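Side-chain contacts in DNA polymerase sliding clamp (Archaeoglobus fulgidus, PDB 1RWZ), which serves as a ring-shaped sliding clamp that encircles DNA and probably tethers the polymerase and other proteins to it during replication: residues A144-S149 against F193-L198; I153-S156 against F161-E164. One frame throughout, in Å; residues are numbered along the deposited sequence.

Both contacts belong to the C-terminal domain of the clamp subunit and meet at strand 151-157. Contact 1 closes a long excursion of the chain, from the end of helix 135-146 to the start of helix 195-201; contact 2 is nested within it and pairs strands 151-157 and 160-166 in the sheet that also includes strand 189-194 of contact 1. Their centres lie about 13 Å apart. Contact 1 is small and only partly buried, built from one valine set against an aspartate and a backbone carbonyl, and a water between two aspartates. Contact 2 is mostly buried and rests on backbone hydrogen bonds, with phenylalanines on one side and charges on the other. F154 joins the two, touching F193 and L198 of contact 1.

Contact 1 of 2, residues A144-S149 against F193-L198; sequences AADKIS and FSVDYL
V195 meets D146 and S149 in a small packing contact, with a water joining D146 and D196 at its edge, where the end of helix 135-146 comes beside the first turn of helix 195-201. The backbones stay 6.1 Å apart at their nearest CA atoms, those of D146 and V195, and the valine spans the gap. Its two methyls divide the work. CG1, anti to the backbone N (chi1 172°), lies 3.6 Å from both CB and OD1 of D146, the two side chains crossing at a slant. CG2 turns to the loop after the helix and comes 3.8 Å from the carbonyl O of S149. A short, branched residue suits this place, because each branch reaches one neighbour, and the side chain also packs on V152 of strand 151-157.

Beside the valine, the polar groups are held by water and a lysine. D146 OD1 accepts from a water 2.7 Å away, and the same water donates to D196 OD1 at 2.5 Å, so that one molecule links two carboxylates whose OD1 atoms are 5.0 Å apart. The other oxygen, D146 OD2, forms a salt bridge with K199, one turn beyond V195 in helix 195-201. S194 is the N-cap of that helix; its OG accepts a weak bond from Y197 N, 3.5 Å long but nearly straight.

No direct hydrogen bond crosses the segments; the water probably eases the repulsion of the two aspartates by donating to both, and K199 probably offsets part of the charge of D146.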
# COMPACT_ATOMS: atom_id res chain seq x y z
N ALA A 144 19.18 0.72 -7.05
CA ALA A 144 20.14 1.72 -6.57
C ALA A 144 20.70 2.51 -7.75
O ALA A 144 20.78 3.74 -7.71
CB ALA A 144 21.27 1.04 -5.81
N ALA A 145 21.07 1.80 -8.81
CA ALA A 145 21.62 2.43 -10.01
C ALA A 145 20.60 3.37 -10.64
O ALA A 145 20.96 4.44 -11.15
CB ALA A 145 22.03 1.37 -11.01
N ASP A 146 19.34 2.98 -10.61
CA ASP A 146 18.25 3.76 -11.18
C ASP A 146 18.12 5.15 -10.56
O ASP A 146 17.57 6.07 -11.18
CB ASP A 146 16.93 3.00 -11.03
CG ASP A 146 15.74 3.77 -11.56
OD1 ASP A 146 15.76 4.19 -12.73
OD2 ASP A 146 14.77 3.95 -10.79
N LYS A 147 18.61 5.32 -9.34
CA LYS A 147 18.54 6.62 -8.68
C LYS A 147 19.66 7.54 -9.14
O LYS A 147 19.59 8.75 -8.94
CB LYS A 147 18.60 6.44 -7.17
CG LYS A 147 17.33 5.85 -6.58
CD LYS A 147 17.44 5.67 -5.08
CE LYS A 147 16.10 5.26 -4.49
NZ LYS A 147 15.56 4.04 -5.16
N ILE A 148 20.68 6.96 -9.77
CA ILE A 148 21.84 7.71 -10.23
C ILE A 148 21.86 8.02 -11.73
O ILE A 148 22.19 9.13 -12.14
CB ILE A 148 23.15 6.95 -9.89
CG1 ILE A 148 23.31 6.85 -8.37
CG2 ILE A 148 24.35 7.65 -10.51
CD1 ILE A 148 23.37 8.18 -7.67
N SER A 149 21.49 7.03 -12.54
CA SER A 149 21.52 7.21 -13.98
C SER A 149 20.47 6.37 -14.70
O SER A 149 19.76 5.59 -14.08
CB SER A 149 22.92 6.83 -14.49
OG SER A 149 23.02 6.96 -15.90
N PHE A 193 24.06 -0.88 -20.50
CA PHE A 193 22.64 -1.12 -20.76
C PHE A 193 21.70 -0.08 -20.16
O PHE A 193 22.07 0.65 -19.24
CB PHE A 193 22.21 -2.49 -20.22
CG PHE A 193 23.03 -3.63 -20.75
CD1 PHE A 193 24.08 -4.15 -20.00
CD2 PHE A 193 22.78 -4.15 -22.02
CE1 PHE A 193 24.87 -5.18 -20.51
CE2 PHE A 193 23.56 -5.17 -22.54
CZ PHE A 193 24.61 -5.69 -21.78
N SER A 194 20.48 -0.05 -20.69
CA SER A 194 19.44 0.85 -20.22
C SER A 194 18.84 0.36 -18.91
O SER A 194 18.37 -0.78 -18.81
CB SER A 194 18.32 0.95 -21.26
OG SER A 194 17.09 1.29 -20.63
N VAL A 195 18.85 1.23 -17.90
CA VAL A 195 18.30 0.88 -16.59
C VAL A 195 16.79 0.67 -16.66
O VAL A 195 16.25 -0.18 -15.96
CB VAL A 195 18.60 1.99 -15.54
CG1 VAL A 195 17.85 1.71 -14.25
CG2 VAL A 195 20.10 2.04 -15.27
N ASP A 196 16.11 1.45 -17.50
CA ASP A 196 14.65 1.34 -17.64
C ASP A 196 14.21 -0.10 -17.92
O ASP A 196 13.29 -0.61 -17.27
CB ASP A 196 14.13 2.25 -18.76
CG ASP A 196 14.28 3.72 -18.43
OD1 ASP A 196 13.90 4.13 -17.32
OD2 ASP A 196 14.77 4.48 -19.30
N TYR A 197 14.85 -0.74 -18.89
CA TYR A 197 14.50 -2.11 -19.22
C TYR A 197 14.87 -3.09 -18.12
O TYR A 197 14.09 -3.98 -17.79
CB TYR A 197 15.17 -2.55 -20.52
CG TYR A 197 14.42 -2.13 -21.77
CD1 TYR A 197 14.61 -0.87 -22.34
CD2 TYR A 197 13.52 -3.00 -22.37
CE1 TYR A 197 13.92 -0.49 -23.49
CE2 TYR A 197 12.82 -2.64 -23.52
CZ TYR A 197 13.03 -1.38 -24.08
OH TYR A 197 12.34 -1.02 -25.22
N LEU A 198 16.06 -2.92 -17.55
CA LEU A 198 16.52 -3.81 -16.48
C LEU A 198 15.58 -3.75 -15.29
O LEU A 198 15.28 -4.78 -14.67
CB LEU A 198 17.94 -3.43 -16.04
CG LEU A 198 19.03 -3.66 -17.10
CD1 LEU A 198 20.35 -3.05 -16.63
CD2 LEU A 198 19.19 -5.15 -17.34
O HOH W 1 14.44 3.47 -14.96

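Contact 2 of 2, residues I153-S156 against F161-E164; sequences IFRS and FRIE
Four backbone hydrogen bonds tie I153-S156 to F161-E164 in an antiparallel beta hairpin, part of the sheet that strands 189-194 and 170-176 complete on its two flanks. I153 and E164 exchange a pair of them, I153 N to E164 O at 2.8 Å and E164 N back to I153 O, both with the donor in the carbonyl plane. R155 and R162 form the second pair; R162 N reaches R155 O at 2.8 Å in a nearly straight bond. The intervening F154 and I163 are a non-hydrogen-bonded pair, where I163 CA brings its hydrogen to I153 O in a CA-H...O contact.

On one face R155, R162 and E164 are partly exposed, which suits long charged chains, while buried I153 on the same face packs on M192 and R190 of strand 189-194. R155 and R162 run alongside each other, and NH1 of R162 sits 3.2 Å above the centre of the R155 guanidinium, the two planes turned 51° apart. The like charges are probably offset in part by acids: E164 OE2 makes a long salt bridge to R155 NH1 at 3.8 Å, and D157 forms weak, long ion pairs with both arginines.

The opposite face, with F154, S156, F161 and I163, is buried, packed against strands 129-134 and 210-215. S156 fits there because its OG bonds to the carbonyl O of G187. F161 has CG anti to its own nitrogen (chi1 177°), which swings the ring across to the partner strand in a T-shaped stack on F154, planes at 84°. I163 lies beside F154, its CG1 3.9 Å from F154 CE2. The atom of F161 that lies over the F154 face is CZ, 4.1 Å above the ring plane and displaced toward its rim.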
# COMPACT_ATOMS: atom_id res chain seq x y z
N ILE A 153 26.75 0.11 -16.41
CA ILE A 153 27.77 -0.73 -17.01
C ILE A 153 27.82 -2.04 -16.24
O ILE A 153 27.82 -2.04 -15.00
CB ILE A 153 29.17 -0.08 -16.91
CG1 ILE A 153 29.24 1.14 -17.83
CG2 ILE A 153 30.24 -1.10 -17.29
CD1 ILE A 153 30.52 1.94 -17.69
N PHE A 154 27.83 -3.16 -16.96
CA PHE A 154 27.97 -4.48 -16.35
C PHE A 154 29.41 -4.83 -16.67
O PHE A 154 29.83 -4.77 -17.82
CB PHE A 154 27.05 -5.52 -17.00
CG PHE A 154 25.63 -5.48 -16.52
CD1 PHE A 154 24.76 -6.53 -16.81
CD2 PHE A 154 25.14 -4.39 -15.80
CE1 PHE A 154 23.43 -6.50 -16.39
CE2 PHE A 154 23.81 -4.35 -15.38
CZ PHE A 154 22.96 -5.40 -15.67
N ARG A 155 30.17 -5.21 -15.65
CA ARG A 155 31.57 -5.54 -15.84
C ARG A 155 31.94 -6.81 -15.10
O ARG A 155 31.57 -7.00 -13.95
CB ARG A 155 32.41 -4.36 -15.35
CG ARG A 155 33.91 -4.57 -15.34
CD ARG A 155 34.58 -3.34 -14.74
NE ARG A 155 35.99 -3.56 -14.44
CZ ARG A 155 36.75 -2.67 -13.81
NH1 ARG A 155 36.25 -1.51 -13.42
NH2 ARG A 155 38.03 -2.95 -13.57
N SER A 156 32.66 -7.69 -15.79
CA SER A 156 33.10 -8.95 -15.21
C SER A 156 34.57 -9.20 -15.53
O SER A 156 35.06 -8.84 -16.60
CB SER A 156 32.26 -10.11 -15.76
OG SER A 156 32.63 -11.35 -15.18
N PHE A 161 32.07 -9.45 -10.25
CA PHE A 161 31.05 -8.81 -11.07
C PHE A 161 30.65 -7.45 -10.52
O PHE A 161 30.36 -7.32 -9.32
CB PHE A 161 29.83 -9.73 -11.15
CG PHE A 161 28.67 -9.15 -11.92
CD1 PHE A 161 28.82 -8.79 -13.25
CD2 PHE A 161 27.44 -8.99 -11.30
CE1 PHE A 161 27.74 -8.28 -13.97
CE2 PHE A 161 26.35 -8.48 -12.01
CZ PHE A 161 26.51 -8.12 -13.35
N ARG A 162 30.62 -6.45 -11.38
CA ARG A 162 30.25 -5.10 -10.96
C ARG A 162 29.17 -4.50 -11.84
O ARG A 162 29.08 -4.81 -13.03
CB ARG A 162 31.46 -4.17 -10.99
CG ARG A 162 32.65 -4.62 -10.18
CD ARG A 162 33.65 -3.48 -10.02
NE ARG A 162 34.90 -3.93 -9.40
CZ ARG A 162 35.89 -4.52 -10.07
NH1 ARG A 162 35.78 -4.73 -11.37
NH2 ARG A 162 36.99 -4.89 -9.43
N ILE A 163 28.33 -3.66 -11.24
CA ILE A 163 27.28 -2.93 -11.94
C ILE A 163 27.58 -1.50 -11.52
O ILE A 163 27.54 -1.17 -10.33
CB ILE A 163 25.87 -3.33 -11.46
CG1 ILE A 163 25.56 -4.78 -11.88
CG2 ILE A 163 24.83 -2.39 -12.08
CD1 ILE A 163 24.21 -5.28 -11.40
N GLU A 164 27.88 -0.64 -12.49
CA GLU A 164 28.23 0.74 -12.18
C GLU A 164 27.35 1.77 -12.88
O GLU A 164 26.96 1.59 -14.03
CB GLU A 164 29.69 1.00 -12.57
CG GLU A 164 30.62 -0.15 -12.25
CD GLU A 164 32.05 0.10 -12.69
OE1 GLU A 164 32.26 0.65 -13.79
OE2 GLU A 164 32.98 -0.26 -11.93